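PDB 2YX6: dinitrogenase iron-molybdenum cofactor biosynthesis domain-containing protein from Pyrococcus horikoshii, which is of unknown function but binds nucleotide and may be related to proteins of iron-molybdenum cofactor biosynthesis. Local coordinates for residues Ile72-Arg75 against Ala76-Phe80. Sequence-based numbering, arbitrary orientation.
Sequences IGRR and AIEYF
Ile-72 lies against Ala-76, Ile-77 and Phe-80 at the start of helix 74-82, the crossover helix of a beta-alpha-beta unit between strands 66-68 and 86-88. With CG1 anti to the backbone N (chi1 171°) and the chain extended beyond it, the isoleucine runs alongside the first turn: CG1 meets Ala-76 CB at 3.6 Å, and CD1 goes on to the edge of the Phe-80 ring, 3.8 Å from CE1. Its other branch, CG2, meets Ile-77 CG1 at 4.1 Å. Ile-72, Ile-77 and Phe-80 all touch Val-87, which binds ADP although none is bound here, so this apolar face probably lies close to the nucleotide site.

Gly-73 is the N-cap, and its carbonyl O takes the first helical bond, from Ile-77 N at 3.1 Å. Arg-74 O accepts the next from Glu-78 N. The Arg-74 and Glu-78 side chains run alongside each other, pointing the same way; Arg-74 CD lies 3.3 Å from Glu-78 OE2, but Arg-74 NE stays 4.3 Å from that oxygen, beyond a salt bridge.

Arg-75 O accepts a hydrogen bond from Tyr-79 N at 2.9 Å, while Tyr-111 of the second subunit packs on Arg-75 and Glu-78. A bend at chi2 (65°) carries the arginine forward to the Tyr-79 side chain, its guanidinium tilted 29° from the ring plane, with Arg-75 NH1 3.7 Å from Tyr-79 CD1.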
# COMPACT_ATOMS: atom_id res chain seq x y z
N ILE A 72 -9.25 -8.36 6.50
CA ILE A 72 -8.65 -7.62 7.59
C ILE A 72 -9.66 -6.57 7.93
O ILE A 72 -10.44 -6.16 7.05
CB ILE A 72 -7.28 -7.04 7.15
CG1 ILE A 72 -6.75 -6.06 8.22
CG2 ILE A 72 -7.43 -6.44 5.75
CD1 ILE A 72 -5.42 -5.45 7.92
N GLY A 73 -9.73 -6.18 9.19
CA GLY A 73 -10.74 -5.21 9.61
C GLY A 73 -10.39 -3.79 9.23
O GLY A 73 -9.24 -3.44 9.06
N ARG A 74 -11.40 -2.96 9.13
CA ARG A 74 -11.23 -1.55 8.78
C ARG A 74 -10.34 -0.80 9.75
O ARG A 74 -9.50 0.01 9.36
CB ARG A 74 -12.58 -0.87 8.74
CG ARG A 74 -12.61 0.36 7.92
CD ARG A 74 -13.26 1.54 8.66
NE ARG A 74 -14.43 1.18 9.44
CZ ARG A 74 -15.66 0.90 8.96
NH1 ARG A 74 -15.90 0.89 7.65
NH2 ARG A 74 -16.65 0.62 9.81
N ARG A 75 -10.56 -1.05 11.04
CA ARG A 75 -9.76 -0.47 12.10
C ARG A 75 -8.27 -0.82 11.96
O ARG A 75 -7.44 0.07 12.17
CB ARG A 75 -10.28 -0.96 13.45
CG ARG A 75 -9.64 -0.28 14.63
CD ARG A 75 -9.98 1.21 14.67
NE ARG A 75 -9.02 1.99 15.49
CZ ARG A 75 -7.87 2.52 15.06
NH1 ARG A 75 -7.09 3.21 15.90
NH2 ARG A 75 -7.47 2.36 13.80
N ALA A 76 -7.96 -2.09 11.65
CA ALA A 76 -6.56 -2.57 11.45
C ALA A 76 -5.88 -1.86 10.27
O ALA A 76 -4.73 -1.41 10.39
CB ALA A 76 -6.50 -4.12 11.28
N ILE A 77 -6.62 -1.74 9.15
CA ILE A 77 -6.18 -1.03 7.95
C ILE A 77 -5.88 0.39 8.35
O ILE A 77 -4.83 0.90 8.05
CB ILE A 77 -7.32 -0.96 6.80
CG1 ILE A 77 -7.47 -2.31 6.08
CG2 ILE A 77 -6.95 0.07 5.73
CD1 ILE A 77 -8.77 -2.49 5.27
N GLU A 78 -6.82 1.04 9.04
CA GLU A 78 -6.57 2.45 9.41
C GLU A 78 -5.33 2.61 10.33
O GLU A 78 -4.50 3.53 10.16
CB GLU A 78 -7.82 3.02 10.09
CG GLU A 78 -8.93 3.27 9.12
CD GLU A 78 -10.24 3.54 9.83
OE1 GLU A 78 -10.34 3.26 11.03
OE2 GLU A 78 -11.17 4.05 9.20
N TYR A 79 -5.19 1.68 11.26
CA TYR A 79 -4.07 1.67 12.17
C TYR A 79 -2.74 1.49 11.36
O TYR A 79 -1.77 2.19 11.61
CB TYR A 79 -4.27 0.59 13.25
CG TYR A 79 -3.45 0.82 14.49
CD1 TYR A 79 -4.07 1.06 15.70
CD2 TYR A 79 -2.06 0.83 14.44
CE1 TYR A 79 -3.32 1.29 16.88
CE2 TYR A 79 -1.29 1.04 15.59
CZ TYR A 79 -1.93 1.28 16.81
OH TYR A 79 -1.17 1.49 17.96
N PHE A 80 -2.76 0.64 10.33
CA PHE A 80 -1.63 0.40 9.45
C PHE A 80 -1.28 1.69 8.72
O PHE A 80 -0.11 2.13 8.67
CB PHE A 80 -1.91 -0.72 8.45
CG PHE A 80 -1.51 -2.12 8.91
CD1 PHE A 80 -2.46 -3.12 9.05
CD2 PHE A 80 -0.20 -2.42 9.21
CE1 PHE A 80 -2.11 -4.38 9.47
CE2 PHE A 80 0.19 -3.69 9.62
CZ PHE A 80 -0.75 -4.67 9.77